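Local coordinates for hypothetical protein TT0907 (Thermus thermophilus, PDB 1WDI) that probably transfers and isomerizes the ribose of S-adenosylmethionine onto a preQ1 base in tRNA, giving epoxyqueuosine in the queuosine pathway, at residues 201-206 with 240-245; 36-41 with 325-330. All blocks are in the same frame, centred on the assembly; numbering follows the deposited sequence.

How the contacts relate
The two contacts attach different helices to the same mixed sheet. Their centres are 29 Å apart and their nearest atoms about 17 Å, so they do not touch. Contact 1 sets helix 237-248 against strand 203-211 and is partly buried. Contact 2 sets the end of helix 318-330 against the start of strand 40-44 and the loop before it. It lies at the surface, farther from the centre of the chain. They share no helix or strand. Contact 1 is largely polar: an arginine, salt-bridged to a glutamate, lays a face over an alanine methyl, and two waters carry the hydrogen bonding across. Contact 2 is apolar, with a leucine meeting a valine and a phenylalanine.

Contact 1 of 2, residues 201-206 with 240-245; sequences GVELRF and AEAVNR
Arg205 and Glu203 meet Ala242 and Arg245 where helix 237-248 packs on the mixed sheet of this QueA-family protein. Strand 203-206 and helix 240-245 approach to 9.6 Å between axes, with their directions 133° apart. Within the sheet, strand 203-211 runs parallel to strand 57-73.

The direct van der Waals contact centres on one methyl. Ala242 CB sits under a face of the Arg205 guanidinium, offset toward the rim, and is 3.4 Å from Arg205 NE. The Arg205 chain bends at chi2 (-69°), and this turns the group back along the strand to Glu203.

The salt bridge lies within the strand. Arg205 grips Glu203 OE1 side-on, through NE at 2.8 Å and NH2 at 2.7 Å. Both bonds lie in the guanidinium plane. NE arrives nearly along the C-O axis of OE1, whereas NH2 comes from above the carboxylate plane, 55° out of it. This double grip fixes the turn of the guanidinium over the methyl. Were Arg205 replaced by an alanine, the Ala242 methyl would probably lose its cover and Glu203 OE1 its two donors.

Arg245 NH2 is 4.2 Å from Arg205 NH2. Arg205 is bound to Glu203 directly, and Arg245 reaches the same carboxylate through water. Arg251 also forms a salt bridge to Glu203 OE2. The carboxylate therefore lies among three arginines and probably offsets part of their positive charge.

No direct hydrogen bond crosses the contact; water carries it. One water donates to Glu203 OE2 and, at 2.7 Å, to Ala242 O, tying the strand side chain to the helix backbone. A second water donates to Glu203 OE2 at 2.8 Å and lies in the guanidinium plane of Arg245, accepting from its NH2 at 2.9 Å.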
# COMPACT_ATOMS: atom_id res chain seq x y z
N GLY A 201 14.48 -6.06 19.55
CA GLY A 201 15.02 -6.96 18.53
C GLY A 201 14.12 -7.33 17.37
O GLY A 201 14.35 -8.35 16.72
N VAL A 202 13.09 -6.54 17.10
CA VAL A 202 12.20 -6.83 15.98
C VAL A 202 12.77 -6.17 14.73
O VAL A 202 13.04 -4.97 14.72
CB VAL A 202 10.76 -6.29 16.23
CG1 VAL A 202 9.93 -6.41 14.95
CG2 VAL A 202 10.11 -7.09 17.35
N GLU A 203 12.98 -6.96 13.69
CA GLU A 203 13.53 -6.41 12.46
C GLU A 203 12.49 -5.54 11.78
O GLU A 203 11.30 -5.86 11.78
CB GLU A 203 13.94 -7.54 11.51
CG GLU A 203 15.09 -8.39 12.03
CD GLU A 203 15.62 -9.34 10.98
OE1 GLU A 203 15.62 -8.96 9.79
OE2 GLU A 203 16.07 -10.45 11.34
N LEU A 204 12.95 -4.42 11.23
CA LEU A 204 12.07 -3.49 10.54
C LEU A 204 12.58 -3.44 9.10
O LEU A 204 13.60 -2.81 8.82
CB LEU A 204 12.14 -2.11 11.20
CG LEU A 204 11.83 -2.08 12.71
CD1 LEU A 204 12.00 -0.66 13.22
CD2 LEU A 204 10.40 -2.57 12.97
N ARG A 205 11.87 -4.11 8.19
CA ARG A 205 12.28 -4.16 6.79
C ARG A 205 11.26 -3.47 5.89
O ARG A 205 10.06 -3.58 6.10
CB ARG A 205 12.43 -5.62 6.35
CG ARG A 205 13.34 -6.45 7.23
CD ARG A 205 14.80 -6.02 7.11
NE ARG A 205 15.67 -6.90 7.89
CZ ARG A 205 16.99 -6.90 7.80
NH1 ARG A 205 17.61 -6.08 6.96
NH2 ARG A 205 17.70 -7.74 8.54
N PHE A 206 11.76 -2.77 4.86
CA PHE A 206 10.88 -2.05 3.95
C PHE A 206 11.02 -2.41 2.46
O PHE A 206 12.13 -2.35 1.91
CB PHE A 206 11.09 -0.54 4.10
CG PHE A 206 10.84 -0.01 5.49
CD1 PHE A 206 11.73 -0.28 6.52
CD2 PHE A 206 9.73 0.78 5.75
CE1 PHE A 206 11.51 0.23 7.81
CE2 PHE A 206 9.50 1.29 7.03
CZ PHE A 206 10.39 1.01 8.06
N ALA A 240 14.86 -9.17 0.77
CA ALA A 240 14.64 -10.52 0.28
C ALA A 240 15.52 -11.46 1.09
O ALA A 240 15.07 -12.52 1.54
CB ALA A 240 14.99 -10.62 -1.20
N GLU A 241 16.77 -11.07 1.29
CA GLU A 241 17.70 -11.89 2.05
C GLU A 241 17.26 -12.09 3.50
O GLU A 241 17.36 -13.19 4.05
CB GLU A 241 19.11 -11.28 2.00
CG GLU A 241 20.15 -12.02 2.81
CD GLU A 241 21.55 -11.52 2.56
OE1 GLU A 241 21.72 -10.30 2.35
OE2 GLU A 241 22.50 -12.34 2.58
N ALA A 242 16.75 -11.03 4.12
CA ALA A 242 16.31 -11.11 5.51
C ALA A 242 15.07 -11.99 5.68
O ALA A 242 14.94 -12.71 6.68
CB ALA A 242 16.02 -9.70 6.05
N VAL A 243 14.16 -11.94 4.71
CA VAL A 243 12.95 -12.74 4.77
C VAL A 243 13.27 -14.23 4.59
O VAL A 243 12.75 -15.08 5.32
CB VAL A 243 11.93 -12.30 3.68
CG1 VAL A 243 10.83 -13.34 3.52
CG2 VAL A 243 11.33 -10.95 4.06
N ASN A 244 14.13 -14.54 3.63
CA ASN A 244 14.48 -15.93 3.39
C ASN A 244 15.29 -16.53 4.53
O ASN A 244 15.08 -17.69 4.89
CB ASN A 244 15.23 -16.06 2.06
CG ASN A 244 14.38 -15.63 0.89
OD1 ASN A 244 13.17 -15.86 0.87
ND2 ASN A 244 15.00 -15.00 -0.11
N ARG A 245 16.20 -15.75 5.11
CA ARG A 245 16.99 -16.26 6.23
C ARG A 245 16.06 -16.50 7.43
O ARG A 245 16.19 -17.48 8.14
CB ARG A 245 18.11 -15.26 6.58
CG ARG A 245 19.02 -15.70 7.72
CD ARG A 245 20.38 -14.99 7.63
NE ARG A 245 20.22 -13.57 7.36
CZ ARG A 245 19.89 -12.65 8.27
NH1 ARG A 245 19.71 -13.01 9.53
NH2 ARG A 245 19.71 -11.39 7.91
O HOH W 1 16.24 -11.92 8.94
O HOH W 2 18.74 -10.26 10.39

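Contact 2 of 2, residues 36-41 with 325-330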
# COMPACT_ATOMS: atom_id res chain seq x y z
N GLY A 36 -6.19 -22.68 16.84
CA GLY A 36 -6.75 -22.82 18.17
C GLY A 36 -8.14 -22.23 18.25
O GLY A 36 -8.69 -21.79 17.24
N PRO A 37 -8.74 -22.19 19.45
CA PRO A 37 -10.08 -21.64 19.67
C PRO A 37 -10.20 -20.17 19.28
O PRO A 37 -9.20 -19.45 19.20
CB PRO A 37 -10.30 -21.82 21.17
CG PRO A 37 -9.41 -22.97 21.52
CD PRO A 37 -8.17 -22.67 20.72
N PHE A 38 -11.43 -19.74 19.03
CA PHE A 38 -11.69 -18.35 18.70
C PHE A 38 -11.28 -17.56 19.95
O PHE A 38 -11.75 -17.85 21.05
CB PHE A 38 -13.18 -18.13 18.44
CG PHE A 38 -13.53 -16.71 18.10
CD1 PHE A 38 -13.40 -16.23 16.80
CD2 PHE A 38 -14.01 -15.85 19.08
CE1 PHE A 38 -13.74 -14.91 16.48
CE2 PHE A 38 -14.36 -14.53 18.78
CZ PHE A 38 -14.22 -14.06 17.47
N ARG A 39 -10.41 -16.58 19.79
CA ARG A 39 -9.98 -15.76 20.91
C ARG A 39 -9.32 -14.50 20.40
O ARG A 39 -8.57 -14.52 19.42
CB ARG A 39 -9.01 -16.54 21.82
CG ARG A 39 -7.71 -16.96 21.18
CD ARG A 39 -6.92 -17.87 22.11
NE ARG A 39 -5.61 -18.22 21.57
CZ ARG A 39 -5.40 -18.95 20.48
NH1 ARG A 39 -6.43 -19.45 19.80
NH2 ARG A 39 -4.16 -19.19 20.08
N VAL A 40 -9.64 -13.39 21.05
CA VAL A 40 -9.09 -12.11 20.65
C VAL A 40 -8.64 -11.32 21.87
O VAL A 40 -9.05 -11.61 23.00
CB VAL A 40 -10.14 -11.26 19.89
CG1 VAL A 40 -10.69 -12.04 18.70
CG2 VAL A 40 -11.27 -10.86 20.83
N ALA A 41 -7.79 -10.34 21.64
CA ALA A 41 -7.33 -9.47 22.70
C ALA A 41 -7.70 -8.09 22.19
O ALA A 41 -7.46 -7.77 21.03
CB ALA A 41 -5.81 -9.59 22.89
N TYR A 325 -14.99 -9.76 12.57
CA TYR A 325 -15.48 -8.48 12.07
C TYR A 325 -16.78 -8.09 12.75
O TYR A 325 -17.01 -6.92 13.05
CB TYR A 325 -15.67 -8.52 10.55
CG TYR A 325 -14.46 -8.01 9.78
CD1 TYR A 325 -13.26 -8.71 9.79
CD2 TYR A 325 -14.53 -6.82 9.06
CE1 TYR A 325 -12.14 -8.23 9.09
CE2 TYR A 325 -13.43 -6.33 8.37
CZ TYR A 325 -12.24 -7.04 8.39
OH TYR A 325 -11.15 -6.54 7.70
N ARG A 326 -17.65 -9.07 12.99
CA ARG A 326 -18.91 -8.79 13.66
C ARG A 326 -18.59 -8.33 15.08
O ARG A 326 -19.21 -7.41 15.60
CB ARG A 326 -19.79 -10.04 13.68
CG ARG A 326 -21.17 -9.83 13.07
CD ARG A 326 -21.51 -10.94 12.09
NE ARG A 326 -21.46 -12.26 12.72
CZ ARG A 326 -21.15 -13.37 12.07
NH1 ARG A 326 -20.87 -13.32 10.77
NH2 ARG A 326 -21.10 -14.53 12.71
N LEU A 327 -17.61 -8.98 15.70
CA LEU A 327 -17.19 -8.61 17.06
C LEU A 327 -16.65 -7.19 17.05
O LEU A 327 -16.97 -6.39 17.92
CB LEU A 327 -16.11 -9.57 17.57
CG LEU A 327 -15.58 -9.26 18.99
CD1 LEU A 327 -16.72 -9.46 19.99
CD2 LEU A 327 -14.40 -10.17 19.35
N ALA A 328 -15.83 -6.87 16.05
CA ALA A 328 -15.24 -5.54 15.92
C ALA A 328 -16.35 -4.50 15.84
O ALA A 328 -16.29 -3.45 16.49
CB ALA A 328 -14.37 -5.46 14.68
N VAL A 329 -17.37 -4.79 15.04
CA VAL A 329 -18.50 -3.88 14.91
C VAL A 329 -19.17 -3.70 16.27
O VAL A 329 -19.35 -2.59 16.75
CB VAL A 329 -19.54 -4.41 13.90
CG1 VAL A 329 -20.80 -3.53 13.94
CG2 VAL A 329 -18.95 -4.40 12.49
N ALA A 330 -19.54 -4.82 16.89
CA ALA A 330 -20.20 -4.80 18.19
C ALA A 330 -19.38 -4.12 19.29
O ALA A 330 -19.94 -3.51 20.20
CB ALA A 330 -20.54 -6.23 18.62
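Leu327 has CG anti to its backbone N (chi1 179°), which carries its branched end off the helix toward Val40. Val40 turns its CG2 into the place between its own N and carbonyl carbon (chi1 -55°), and this methyl comes closer to the helix. The two side chains meet tip to tip: Val40 CG2 lies 3.5 Å from Leu327 CD2.

Phe38 adds a lighter touch. Its ring presents an edge, with Leu327 CD2 near the ring plane and 4.3 Å from Phe38 CZ. The leucine methyl therefore does not stack on the ring. A single methyl, Leu327 CD2, makes the closest approach to both Phe38 and Val40.

Between these two residues the chain turns Arg39 to the other side, its CB pointing away from the helix. Arg39 NH1 donates to Pro37 O at 2.8 Å, on a lone pair in the carbonyl plane. The same nitrogen also bonds to Glu35 O. These bonds tie down the loop that leads into strand 40-44.

The contact joins this strand, which pairs antiparallel with strand 28-32, to the last turns of helix 318-330. The helix packs on the same part of the sheet, since Leu327 also touches Met30 of strand 28-32. Farther back in the loop, Arg320 of the same helix donates to Gly36 O.

No hydrogen bond or salt bridge spans the two segments. Only hydrocarbon groups meet here, so the contact rests on van der Waals and hydrophobic packing. A directional link between loop and helix comes from the neighbouring Arg320 to Gly36 O bond.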